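Local coordinates for protein Pre-mRNA-splicing factor SAD1 (Saccharomyces cerevisiae, PDB 4MSX) that promotes assembly of newly made U4 snRNA into the U4/U6 snRNP and is required for pre-mRNA splicing, as a catalytically inactive relative of ubiquitin-specific proteases, at residues T178-F183 with L444-S449. Numbering follows the deposited sequence.
Sequences TYLNGF and LYDNKS
The ring of F183 has L180 CD2 over one face, 3.7 Å above its plane and offset toward the rim, while at the edge, near the ring plane, the carbonyl O of Y445 lies 3.8 Å from F183 CZ. CB of L444 comes obliquely to F183 CE2 at 3.5 Å, and CB of D446 reaches F183 CZ at 3.7 Å. A type II turn from L180 to F183, closed by F183 N to L180 O, brings the ring against the leucine. With CG anti to the backbone N (chi1 169°), D446 sets its OD2 3.9 Å from L180 CD2 and its carboxylate within reach of the backbone that follows. There D446 OD1 takes K448 N at 2.9 Å in an Asx turn, and OD2 takes both S449 N and S449 OG, all from above the carboxylate plane. Replacing D446 by an alanine is likely to leave these three donors without their acceptor and the turn after the strand freer to shift. H204 adds an edge-to-face ring contact to F183. No hydrogen bond crosses between 178-183 and 444-449, so this buried join rests on apolar and ring-edge contacts, while the carboxylate of D446 ties down the turn that ends strand 438-446.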
loop_
_atom_site.group_PDB
_atom_site.type_symbol
_atom_site.label_atom_id
_atom_site.label_comp_id
_atom_site.label_asym_id
_atom_site.label_seq_id
_atom_site.Cartn_x
_atom_site.Cartn_y
_atom_site.Cartn_z
ATOM N N THR A 178 -17.352 -11.156 3.752
ATOM C CA THR A 178 -17.034 -10.180 4.807
ATOM C C THR A 178 -15.549 -9.808 4.699
ATOM O O THR A 178 -14.761 -10.601 4.184
ATOM C CB THR A 178 -17.368 -10.737 6.230
ATOM O OG1 THR A 178 -17.235 -9.698 7.226
ATOM C CG2 THR A 178 -16.456 -11.898 6.555
ATOM N N TYR A 179 -15.169 -8.608 5.159
ATOM C CA TYR A 179 -13.757 -8.231 5.168
ATOM C C TYR A 179 -13.623 -7.184 6.240
ATOM O O TYR A 179 -14.625 -6.573 6.637
ATOM C CB TYR A 179 -13.281 -7.673 3.818
ATOM C CG TYR A 179 -13.965 -6.375 3.398
ATOM C CD1 TYR A 179 -15.206 -6.391 2.766
ATOM C CD2 TYR A 179 -13.354 -5.125 3.625
ATOM C CE1 TYR A 179 -15.820 -5.197 2.351
ATOM C CE2 TYR A 179 -13.965 -3.937 3.235
ATOM C CZ TYR A 179 -15.193 -3.987 2.580
ATOM O OH TYR A 179 -15.796 -2.823 2.217
ATOM N N LEU A 180 -12.403 -7.004 6.754
ATOM C CA LEU A 180 -12.133 -5.949 7.714
ATOM C C LEU A 180 -11.594 -4.767 6.916
ATOM O O LEU A 180 -10.563 -4.925 6.242
ATOM C CB LEU A 180 -11.078 -6.493 8.741
ATOM C CG LEU A 180 -10.649 -5.607 9.901
ATOM C CD1 LEU A 180 -11.844 -5.339 10.815
ATOM C CD2 LEU A 180 -9.481 -6.274 10.722
ATOM N N ASN A 181 -12.227 -3.592 6.972
ATOM C CA ASN A 181 -11.865 -2.541 6.014
ATOM C C ASN A 181 -10.438 -2.046 6.332
ATOM O O ASN A 181 -10.040 -2.030 7.496
ATOM C CB ASN A 181 -12.874 -1.385 5.922
ATOM C CG ASN A 181 -12.877 -0.447 7.154
ATOM O OD1 ASN A 181 -13.024 -0.895 8.292
ATOM N ND2 ASN A 181 -12.680 0.839 6.923
ATOM N N GLY A 182 -9.673 -1.736 5.286
ATOM C CA GLY A 182 -8.241 -1.422 5.414
ATOM C C GLY A 182 -7.371 -2.667 5.341
ATOM O O GLY A 182 -6.191 -2.563 4.996
ATOM N N PHE A 183 -7.919 -3.827 5.662
ATOM C CA PHE A 183 -7.114 -5.061 5.731
ATOM C C PHE A 183 -7.485 -5.996 4.573
ATOM O O PHE A 183 -7.963 -7.117 4.787
ATOM C CB PHE A 183 -7.326 -5.761 7.097
ATOM C CG PHE A 183 -6.754 -4.987 8.236
ATOM C CD1 PHE A 183 -7.402 -3.828 8.707
ATOM C CD2 PHE A 183 -5.567 -5.384 8.826
ATOM C CE1 PHE A 183 -6.888 -3.081 9.741
ATOM C CE2 PHE A 183 -5.030 -4.682 9.853
ATOM C CZ PHE A 183 -5.707 -3.485 10.329
ATOM N N LEU A 444 -0.499 -7.400 9.057
ATOM C CA LEU A 444 -0.804 -6.095 9.627
ATOM C C LEU A 444 -1.565 -6.244 10.918
ATOM O O LEU A 444 -2.460 -7.076 11.013
ATOM C CB LEU A 444 -1.754 -5.294 8.677
ATOM C CG LEU A 444 -1.102 -5.041 7.294
ATOM C CD1 LEU A 444 -2.133 -4.386 6.326
ATOM C CD2 LEU A 444 0.107 -4.119 7.448
ATOM N N TYR A 445 -1.295 -5.338 11.842
ATOM C CA TYR A 445 -1.873 -5.459 13.196
ATOM C C TYR A 445 -3.060 -4.549 13.327
ATOM O O TYR A 445 -2.976 -3.375 12.977
ATOM C CB TYR A 445 -0.849 -5.066 14.260
ATOM C CG TYR A 445 -1.383 -5.350 15.691
ATOM C CD1 TYR A 445 -1.644 -6.651 16.106
ATOM C CD2 TYR A 445 -1.620 -4.318 16.580
ATOM C CE1 TYR A 445 -2.128 -6.922 17.418
ATOM C CE2 TYR A 445 -2.098 -4.584 17.906
ATOM C CZ TYR A 445 -2.336 -5.891 18.284
ATOM O OH TYR A 445 -2.813 -6.164 19.536
ATOM N N ASP A 446 -4.162 -5.091 13.839
ATOM C CA ASP A 446 -5.334 -4.273 14.162
ATOM C C ASP A 446 -5.457 -4.112 15.691
ATOM O O ASP A 446 -5.753 -5.074 16.369
ATOM C CB ASP A 446 -6.615 -4.931 13.658
ATOM C CG ASP A 446 -7.899 -4.238 14.229
ATOM O OD1 ASP A 446 -7.863 -3.044 14.597
ATOM O OD2 ASP A 446 -8.936 -4.919 14.290
ATOM N N ASN A 447 -5.180 -2.906 16.166
ATOM C CA ASN A 447 -5.230 -2.516 17.589
ATOM C C ASN A 447 -6.560 -2.817 18.254
ATOM O O ASN A 447 -6.622 -3.094 19.447
ATOM C CB ASN A 447 -5.092 -0.987 17.695
ATOM C CG ASN A 447 -3.660 -0.529 17.657
ATOM O OD1 ASN A 447 -2.762 -1.265 18.053
ATOM N ND2 ASN A 447 -3.427 0.692 17.166
ATOM N N LYS A 448 -7.634 -2.690 17.489
ATOM C CA LYS A 448 -8.960 -2.642 18.075
ATOM C C LYS A 448 -9.347 -4.071 18.410
ATOM O O LYS A 448 -9.668 -4.365 19.542
ATOM C CB LYS A 448 -9.947 -1.973 17.106
ATOM C CG LYS A 448 -11.100 -1.285 17.778
ATOM C CD LYS A 448 -12.043 -0.653 16.764
ATOM C CE LYS A 448 -11.332 0.374 15.873
ATOM N NZ LYS A 448 -10.444 1.357 16.591
ATOM N N SER A 449 -9.271 -4.981 17.453
ATOM C CA SER A 449 -9.603 -6.379 17.725
ATOM C C SER A 449 -8.383 -7.189 18.219
ATOM O O SER A 449 -8.482 -8.385 18.446
ATOM C CB SER A 449 -10.160 -7.012 16.455
ATOM O OG SER A 449 -9.124 -7.152 15.497
#